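Cytochrome c, putative (Shewanella oneidensis, PDB 1SP3) is an octaheme c-type cytochrome that probably acts as a respiratory tetrathionate reductase, passing electrons through its chain of covalently bound hemes. Local coordinates at residues Ala30-Met33 / Met34-Ser37; Leu124-Ile127 / Ala128-Gly132; Glu371-Pro374 / Thr375-Glu378. All blocks are in the same frame, centred on the assembly; numbering follows the deposited sequence.

Contact 1 of 3, residues Ala30-Met33 / Met34-Ser37; sequences ATDM and MKTS. With HEC (heme c), chain F.
M33 and T36 meet at the turn where helix 15-34 gives way to helix 37-40, the short helix that carries H38, an axial iron ligand of heme c #3. M33 O takes two bonds from one residue: T36 N donates at 2.8 Å from above the carbonyl plane, while T36 OG1 donates in that plane, on a lone pair, at 2.9 Å. With chi1 at 74°, OG1 sits between its own backbone N and carbonyl carbon, and there it also accepts from H38 N as the N-cap of the next helix. The hydroxyl thus ties the end of one helix to the start of another. With an alanine at T36 the hydroxyl is gone, and H38 N would probably be left without its cap while M33 O kept the backbone donor but lost the in-plane one.

Further back, M34 N closes the last turn on A30 O at 2.9 Å, and K35 N reaches D32 O. The side chains of D32 and K35 run alongside each other on the solvent side. Their direct ion pair is long, OD1 to NZ 3.9 Å, and a water accepting from K35 NZ and donating to D32 OD1 bridges the gap. Elsewhere on the turn the two methionines, M33 buried and M34 partly exposed, cross at about a right angle, M33 CE resting 4.2 Å from M34 CG; both also pack on V96 and W39, and M33 touches H190, an axial ligand of heme c #2.

Just past the turn, S37 OG donates to propionate oxygen O1A of the heme at 2.5 Å; K56 N also bonds this heme. A threonine N-cap followed by a propionate-binding serine and the ligand histidine makes this a helix-to-helix turn built into a heme site.

Contact 2 of 3, residues Leu124-Ile127 / Ala128-Gly132; sequences LAKI and AQNVG. With HEC (heme c), chain C.
L124, A125 and K126 each offer a backbone carbonyl to the amide four residues on, A128, Q129 and N130, so the stretch is one short alpha helix, 124-129, beside a heme c, with N130 the first residue to leave helical phi/psi. The first bond is nearly straight, A128 N to L124 O at 2.9 Å and 171°. At the end of the helix the bonds lengthen: N130 N reaches K126 O at 3.2 Å and makes a second, weak bond to I127 O.

The side chain of N130 adds another bond. Its CG stands beside the backbone N (chi1 -72°), which turns the amide back along the helix until ND2 donates to K126 O at 2.8 Å. The two donors of N130 approach that oxygen from opposite faces of its carbonyl plane, and the oxygen lies almost in the plane of the side-chain amide. K126 runs alongside, its CD 3.8 Å from N130 ND2.

The last turn and the residues after it line the heme pocket. I127 and V131 pack on L99 of helix 99-102, V131 also touches the iron ligand H4, and G132 O accepts from ND1 of H102, an axial ligand of heme c #2. A128 CB meets the vinyl-derived carbon CBB at 3.9 Å, and V131 CG1 lies over the rim of the porphyrin, 3.6 Å from its meso carbon CHB.

Contact 3 of 3, residues Glu371-Pro374 / Thr375-Glu378; sequences EANP and TMLE
N373 and M376 form the N-terminal cap of helix 374-378. N373 OD1 accepts from M376 N at 3.1 Å, with the donor in the carbonyl plane and on a lone pair, and the N-H...O angle is 149°. The asparagine reaches it because its CG lies anti to the backbone N (chi1 -165°), which swings the carbonyl end over the first turn. The hydroxyl of T375 is also close, its OG1 3.1 Å from N373 OD1, so the cap oxygen sits among the polar groups that open the helix. The other end of the amide is held too: ND2 is hydrogen-bonded to S68 OG, so both ends of the flat group are fixed and its rotation is set.

Backbone bonds carry the helix on from there. L377 N donates to N373 O at 3.2 Å, and E378 N donates to P374 O at 2.9 Å and 172°, nearly straight. P374, which has no amide hydrogen to give, occupies the first position of the helix, where none is needed for an intrahelical bond.

Van der Waals packing is supplied by M376 and L377. M376 CG lies 3.5 Å from N373 CB, its chain crossing the asparagine at a slant, and L377 lays CD1 over the backbone carbonyls, 3.5 Å from N373 O and 3.7 Å from E371 O.

The turn joins helix 362-372 to helix 374-378. A372 touches S69, N373 rests on T347 just past strand 344-345, and M376 packs on A300 after strand 295-297 and on I381 in the loop leading to strand 387-397.

The three contacts follow one another along the chain without touching. Contacts 1 and 2 have their centres 21 Å apart; helix 15-34, which ends in contact 1, also packs through V18 against L124 and A128 of contact 2. Both are helix ends that meet a heme directly, and each lies near a ligand of heme c #2, H190 for contact 1 and H102 for contact 2. Contact 3 is the distant one, its centre 26 Å from contact 1 and 39 Å from contact 2, packed on loops next to strands of the mixed sheet, its N373 side chain about 10 Å from a bound heme. Contacts 1 and 2 thus belong to the heme-bearing part, whereas contact 3 is structural packing.

Contact 1 of 3, residues Ala30-Met33 / Met34-Ser37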
loop_
_atom_site.group_PDB
_atom_site.type_symbol
_atom_site.label_atom_id
_atom_site.label_comp_id
_atom_site.label_asym_id
_atom_site.label_seq_id
_atom_site.Cartn_x
_atom_site.Cartn_y
_atom_site.Cartn_z
ATOM N N ALA A 30 -7.506 -21.872 7.933
ATOM C CA ALA A 30 -6.091 -21.573 8.154
ATOM C C ALA A 30 -5.286 -22.002 6.937
ATOM O O ALA A 30 -4.508 -21.234 6.367
ATOM C CB ALA A 30 -5.617 -22.199 9.404
ATOM N N THR A 31 -5.489 -23.235 6.505
ATOM C CA THR A 31 -4.769 -23.749 5.371
ATOM C C THR A 31 -4.978 -22.873 4.151
ATOM O O THR A 31 -4.012 -22.574 3.457
ATOM C CB THR A 31 -5.259 -25.122 5.060
ATOM O OG1 THR A 31 -4.940 -25.954 6.180
ATOM C CG2 THR A 31 -4.453 -25.711 3.931
ATOM N N ASP A 32 -6.244 -22.514 3.905
ATOM C CA ASP A 32 -6.584 -21.655 2.777
ATOM C C ASP A 32 -5.930 -20.262 2.876
ATOM O O ASP A 32 -5.455 -19.732 1.905
ATOM C CB ASP A 32 -8.118 -21.474 2.668
ATOM C CG ASP A 32 -8.844 -22.759 2.227
ATOM O OD1 ASP A 32 -8.206 -23.604 1.507
ATOM O OD2 ASP A 32 -10.054 -22.957 2.574
ATOM N N MET A 33 -5.978 -19.674 4.039
ATOM C CA MET A 33 -5.528 -18.319 4.210
ATOM C C MET A 33 -4.009 -18.312 4.000
ATOM O O MET A 33 -3.392 -17.361 3.413
ATOM C CB MET A 33 -5.918 -17.865 5.609
ATOM C CG MET A 33 -6.199 -16.325 5.767
ATOM S SD MET A 33 -4.581 -15.452 5.882
ATOM C CE MET A 33 -3.881 -16.732 7.000
ATOM N N MET A 34 -3.391 -19.383 4.458
ATOM C CA MET A 34 -1.927 -19.411 4.450
ATOM C C MET A 34 -1.377 -19.551 3.025
ATOM O O MET A 34 -0.176 -19.320 2.794
ATOM C CB MET A 34 -1.400 -20.539 5.347
ATOM C CG MET A 34 -1.641 -20.253 6.792
ATOM S SD MET A 34 -1.425 -21.768 7.663
ATOM C CE MET A 34 0.332 -21.815 8.300
ATOM N N LYS A 35 -2.251 -19.877 2.073
ATOM C CA LYS A 35 -1.805 -19.889 0.712
ATOM C C LYS A 35 -1.757 -18.461 0.162
ATOM O O LYS A 35 -1.312 -18.319 -0.971
ATOM C CB LYS A 35 -2.695 -20.716 -0.203
ATOM C CG LYS A 35 -2.810 -22.229 0.128
ATOM C CD LYS A 35 -3.781 -22.876 -0.902
ATOM C CE LYS A 35 -4.222 -24.298 -0.520
ATOM N NZ LYS A 35 -5.561 -24.590 -1.178
ATOM N N THR A 36 -2.220 -17.437 0.894
ATOM C CA THR A 36 -2.366 -16.156 0.218
ATOM C C THR A 36 -1.381 -15.155 0.579
ATOM O O THR A 36 -0.680 -15.340 1.585
ATOM C CB THR A 36 -3.707 -15.504 0.443
ATOM O OG1 THR A 36 -3.737 -14.998 1.772
ATOM C CG2 THR A 36 -4.909 -16.494 0.231
ATOM N N SER A 37 -1.342 -14.034 -0.177
ATOM C CA SER A 37 -0.361 -12.987 0.170
ATOM C C SER A 37 -0.582 -12.379 1.584
ATOM O O SER A 37 0.361 -11.826 2.189
ATOM C CB SER A 37 -0.276 -11.904 -0.887
ATOM O OG SER A 37 -1.374 -11.128 -0.790
HETATM FE FE HEC F . -4.985 -6.570 3.238
HETATM C CHA HEC F . -2.798 -6.596 0.654
HETATM C CHB HEC F . -7.550 -6.354 0.993
HETATM C CHC HEC F . -7.189 -7.129 5.758
HETATM C CHD HEC F . -2.358 -6.406 5.417
HETATM N NA HEC F . -5.147 -6.483 1.222
HETATM C C1A HEC F . -4.126 -6.450 0.344
HETATM C C2A HEC F . -4.622 -6.419 -1.002
HETATM C C3A HEC F . -5.951 -6.386 -0.924
HETATM C C4A HEC F . -6.303 -6.406 0.468
HETATM C CMA HEC F . -6.923 -6.237 -2.130
HETATM C CAA HEC F . -3.691 -6.335 -2.300
HETATM C CBA HEC F . -3.471 -7.682 -2.991
HETATM C CGA HEC F . -2.161 -8.284 -2.527
HETATM O O1A HEC F . -1.992 -9.539 -2.627
HETATM O O2A HEC F . -1.240 -7.498 -2.145
HETATM N NB HEC F . -7.004 -6.698 3.337
HETATM C C1B HEC F . -7.873 -6.589 2.311
HETATM C C2B HEC F . -9.221 -6.625 2.828
HETATM C C3B HEC F . -9.143 -6.798 4.144
HETATM C C4B HEC F . -7.732 -6.888 4.481
HETATM C CMB HEC F . -10.413 -6.452 1.848
HETATM C CAB HEC F . -10.278 -7.087 5.180
HETATM C CBB HEC F . -11.086 -8.174 4.868
HETATM N NC HEC F . -4.834 -6.735 5.182
HETATM C C1C HEC F . -5.875 -6.974 6.094
HETATM C C2C HEC F . -5.330 -6.899 7.413
HETATM C C3C HEC F . -4.010 -6.741 7.297
HETATM C C4C HEC F . -3.639 -6.620 5.911
HETATM C CMC HEC F . -6.122 -6.985 8.744
HETATM C CAC HEC F . -3.076 -6.648 8.499
HETATM C CBC HEC F . -2.980 -7.734 9.378
HETATM N ND HEC F . -2.921 -6.420 3.077
HETATM C C1D HEC F . -1.993 -6.400 4.108
HETATM C C2D HEC F . -0.655 -6.451 3.602
HETATM C C3D HEC F . -0.814 -6.586 2.132
HETATM C C4D HEC F . -2.247 -6.551 1.891
HETATM C CMD HEC F . 0.734 -6.429 4.304
HETATM C CAD HEC F . 0.312 -6.712 1.065
HETATM C CBD HEC F . 0.421 -8.216 0.918
HETATM C CGD HEC F . 1.557 -8.550 -0.040
HETATM O O1D HEC F . 1.303 -8.447 -1.266
HETATM O O2D HEC F . 2.711 -8.907 0.361
HETATM O O HOH W 1 -7.638 -23.111 -0.913
#

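Contact 2 of 3, residues Leu124-Ile127 / Ala128-Gly132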
loop_
_atom_site.group_PDB
_atom_site.type_symbol
_atom_site.label_atom_id
_atom_site.label_comp_id
_atom_site.label_asym_id
_atom_site.label_seq_id
_atom_site.Cartn_x
_atom_site.Cartn_y
_atom_site.Cartn_z
ATOM N N LEU A 124 -8.866 -11.523 25.581
ATOM C CA LEU A 124 -8.853 -12.427 24.441
ATOM C C LEU A 124 -10.075 -13.334 24.333
ATOM O O LEU A 124 -10.622 -13.512 23.250
ATOM C CB LEU A 124 -7.564 -13.245 24.381
ATOM C CG LEU A 124 -6.294 -12.416 24.086
ATOM C CD1 LEU A 124 -5.102 -13.346 24.169
ATOM C CD2 LEU A 124 -6.305 -11.717 22.714
ATOM N N ALA A 125 -10.474 -13.955 25.439
ATOM C CA ALA A 125 -11.614 -14.853 25.408
ATOM C C ALA A 125 -12.838 -14.177 24.834
ATOM O O ALA A 125 -13.468 -14.693 23.891
ATOM C CB ALA A 125 -11.881 -15.469 26.834
ATOM N N LYS A 126 -13.098 -12.979 25.330
ATOM C CA LYS A 126 -14.240 -12.144 24.919
ATOM C C LYS A 126 -14.189 -11.747 23.453
ATOM O O LYS A 126 -15.190 -11.881 22.733
ATOM C CB LYS A 126 -14.356 -10.899 25.785
ATOM C CG LYS A 126 -15.699 -10.193 25.710
ATOM C CD LYS A 126 -16.867 -11.101 26.270
ATOM C CE LYS A 126 -16.572 -11.827 27.660
ATOM N NZ LYS A 126 -17.726 -11.777 28.648
ATOM N N ILE A 127 -13.014 -11.326 22.994
ATOM C CA ILE A 127 -12.820 -11.078 21.565
ATOM C C ILE A 127 -13.148 -12.350 20.759
ATOM O O ILE A 127 -13.912 -12.273 19.791
ATOM C CB ILE A 127 -11.402 -10.598 21.312
ATOM C CG1 ILE A 127 -11.233 -9.182 21.945
ATOM C CG2 ILE A 127 -11.012 -10.723 19.786
ATOM C CD1 ILE A 127 -9.824 -8.618 21.998
ATOM N N ALA A 128 -12.565 -13.493 21.138
ATOM C CA ALA A 128 -12.777 -14.755 20.416
ATOM C C ALA A 128 -14.240 -15.143 20.343
ATOM O O ALA A 128 -14.659 -15.629 19.328
ATOM C CB ALA A 128 -12.055 -15.883 21.072
ATOM N N GLN A 129 -15.001 -14.952 21.432
ATOM C CA GLN A 129 -16.408 -15.332 21.464
ATOM C C GLN A 129 -17.252 -14.481 20.544
ATOM O O GLN A 129 -18.289 -14.955 19.995
ATOM C CB GLN A 129 -16.951 -15.199 22.874
ATOM C CG GLN A 129 -16.452 -16.285 23.806
ATOM C CD GLN A 129 -16.650 -15.907 25.249
ATOM O OE1 GLN A 129 -15.745 -16.103 26.057
ATOM N NE2 GLN A 129 -17.835 -15.352 25.580
ATOM N N ASN A 130 -16.816 -13.237 20.337
ATOM C CA ASN A 130 -17.624 -12.336 19.532
ATOM C C ASN A 130 -17.279 -12.190 18.039
ATOM O O ASN A 130 -17.820 -11.361 17.357
ATOM C CB ASN A 130 -17.688 -11.013 20.221
ATOM C CG ASN A 130 -18.575 -11.095 21.468
ATOM O OD1 ASN A 130 -19.786 -11.023 21.323
ATOM N ND2 ASN A 130 -17.964 -11.358 22.690
ATOM N N VAL A 131 -16.381 -13.041 17.570
ATOM C CA VAL A 131 -15.797 -13.010 16.227
ATOM C C VAL A 131 -16.955 -13.115 15.212
ATOM O O VAL A 131 -17.975 -13.772 15.470
ATOM C CB VAL A 131 -14.847 -14.195 16.322
ATOM C CG1 VAL A 131 -15.144 -15.369 15.493
ATOM C CG2 VAL A 131 -13.374 -13.811 16.550
ATOM N N GLY A 132 -16.819 -12.464 14.064
ATOM C CA GLY A 132 -17.811 -12.589 13.022
ATOM C C GLY A 132 -17.288 -12.015 11.685
ATOM O O GLY A 132 -16.066 -11.972 11.449
HETATM FE FE HEC C . -15.986 -20.501 14.073
HETATM C CHA HEC C . -18.456 -19.769 11.954
HETATM C CHB HEC C . -14.173 -17.795 13.014
HETATM C CHC HEC C . -13.744 -20.914 16.667
HETATM C CHD HEC C . -17.292 -23.581 14.711
HETATM N NA HEC C . -16.238 -19.033 12.690
HETATM C C1A HEC C . -17.391 -18.880 11.972
HETATM C C2A HEC C . -17.233 -17.697 11.179
HETATM C C3A HEC C . -16.046 -17.141 11.478
HETATM C C4A HEC C . -15.393 -17.991 12.432
HETATM C CMA HEC C . -15.471 -15.809 10.927
HETATM C CAA HEC C . -18.313 -17.133 10.202
HETATM C CBA HEC C . -18.990 -16.079 11.109
HETATM C CGA HEC C . -20.155 -15.450 10.435
HETATM O O1A HEC C . -20.731 -14.497 11.059
HETATM O O2A HEC C . -20.482 -15.909 9.301
HETATM N NB HEC C . -14.267 -19.538 14.758
HETATM C C1B HEC C . -13.698 -18.449 14.114
HETATM C C2B HEC C . -12.504 -18.093 14.867
HETATM C C3B HEC C . -12.402 -18.959 15.878
HETATM C C4B HEC C . -13.515 -19.860 15.837
HETATM C CMB HEC C . -11.550 -16.923 14.514
HETATM C CAB HEC C . -11.375 -18.914 17.007
HETATM C CBB HEC C . -11.478 -17.750 17.682
HETATM N NC HEC C . -15.626 -21.929 15.423
HETATM C C1C HEC C . -14.634 -21.931 16.382
HETATM C C2C HEC C . -14.697 -23.176 17.094
HETATM C C3C HEC C . -15.685 -23.916 16.546
HETATM C C4C HEC C . -16.265 -23.146 15.473
HETATM C CMC HEC C . -13.712 -23.559 18.258
HETATM C CAC HEC C . -16.165 -25.384 16.930
HETATM C CBC HEC C . -16.291 -25.801 18.213
HETATM N ND HEC C . -17.632 -21.507 13.447
HETATM C C1D HEC C . -17.971 -22.780 13.834
HETATM C C2D HEC C . -19.177 -23.193 13.107
HETATM C C3D HEC C . -19.519 -22.004 12.293
HETATM C C4D HEC C . -18.518 -21.010 12.558
HETATM C CMD HEC C . -19.963 -24.538 13.139
HETATM C CAD HEC C . -20.686 -21.938 11.294
HETATM C CBD HEC C . -20.130 -22.648 10.072
HETATM C CGD HEC C . -21.214 -22.887 9.010
HETATM O O1D HEC C . -22.037 -23.866 9.105
HETATM O O2D HEC C . -21.295 -22.061 8.054
#

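Contact 3 of 3, residues Glu371-Pro374 / Thr375-Glu378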
loop_
_atom_site.group_PDB
_atom_site.type_symbol
_atom_site.label_atom_id
_atom_site.label_comp_id
_atom_site.label_asym_id
_atom_site.label_seq_id
_atom_site.Cartn_x
_atom_site.Cartn_y
_atom_site.Cartn_z
ATOM N N GLU A 371 23.376 -7.277 6.353
ATOM C CA GLU A 371 23.656 -8.640 6.828
ATOM C C GLU A 371 22.394 -9.367 7.196
ATOM O O GLU A 371 22.422 -10.550 7.363
ATOM C CB GLU A 371 24.570 -8.679 8.048
ATOM C CG GLU A 371 25.922 -8.050 7.859
ATOM C CD GLU A 371 26.603 -7.873 9.213
ATOM O OE1 GLU A 371 25.921 -8.122 10.267
ATOM O OE2 GLU A 371 27.813 -7.513 9.216
ATOM N N ALA A 372 21.273 -8.681 7.322
ATOM C CA ALA A 372 20.045 -9.405 7.636
ATOM C C ALA A 372 19.148 -9.684 6.412
ATOM O O ALA A 372 18.224 -10.522 6.484
ATOM C CB ALA A 372 19.263 -8.685 8.766
ATOM N N ASN A 373 19.394 -8.970 5.314
ATOM C CA ASN A 373 18.569 -9.116 4.104
ATOM C C ASN A 373 18.810 -10.477 3.380
ATOM O O ASN A 373 19.939 -10.756 2.941
ATOM C CB ASN A 373 18.800 -7.925 3.158
ATOM C CG ASN A 373 17.723 -7.802 2.059
ATOM O OD1 ASN A 373 17.868 -8.324 0.946
ATOM N ND2 ASN A 373 16.689 -7.035 2.341
ATOM N N PRO A 374 17.786 -11.332 3.276
ATOM C CA PRO A 374 17.959 -12.610 2.564
ATOM C C PRO A 374 18.420 -12.439 1.122
ATOM O O PRO A 374 19.313 -13.174 0.712
ATOM C CB PRO A 374 16.561 -13.266 2.630
ATOM C CG PRO A 374 15.600 -12.125 2.976
ATOM C CD PRO A 374 16.419 -11.195 3.840
ATOM N N THR A 375 17.851 -11.512 0.364
ATOM C CA THR A 375 18.311 -11.344 -1.001
ATOM C C THR A 375 19.774 -10.851 -1.105
ATOM O O THR A 375 20.502 -11.350 -1.966
ATOM C CB THR A 375 17.380 -10.458 -1.824
ATOM O OG1 THR A 375 16.270 -10.094 -1.009
ATOM C CG2 THR A 375 16.690 -11.250 -2.921
ATOM N N MET A 376 20.217 -9.918 -0.245
ATOM C CA MET A 376 21.590 -9.436 -0.313
ATOM C C MET A 376 22.543 -10.649 -0.118
ATOM O O MET A 376 23.511 -10.817 -0.865
ATOM C CB MET A 376 21.869 -8.374 0.715
ATOM C CG MET A 376 21.039 -7.116 0.584
ATOM S SD MET A 376 21.050 -6.381 -1.073
ATOM C CE MET A 376 20.020 -4.701 -0.728
ATOM N N LEU A 377 22.216 -11.473 0.878
ATOM C CA LEU A 377 22.967 -12.670 1.230
ATOM C C LEU A 377 23.028 -13.658 0.081
ATOM O O LEU A 377 24.108 -14.110 -0.307
ATOM C CB LEU A 377 22.298 -13.312 2.435
ATOM C CG LEU A 377 22.548 -12.540 3.737
ATOM C CD1 LEU A 377 21.673 -13.152 4.777
ATOM C CD2 LEU A 377 24.077 -12.576 4.113
ATOM N N GLU A 378 21.859 -13.951 -0.486
ATOM C CA GLU A 378 21.738 -14.760 -1.695
ATOM C C GLU A 378 22.616 -14.286 -2.817
ATOM O O GLU A 378 23.110 -15.109 -3.576
ATOM C CB GLU A 378 20.296 -14.823 -2.208
ATOM C CG GLU A 378 19.649 -16.184 -2.006
ATOM C CD GLU A 378 19.939 -17.206 -3.142
ATOM O OE1 GLU A 378 20.900 -17.023 -3.963
ATOM O OE2 GLU A 378 19.188 -18.225 -3.212
#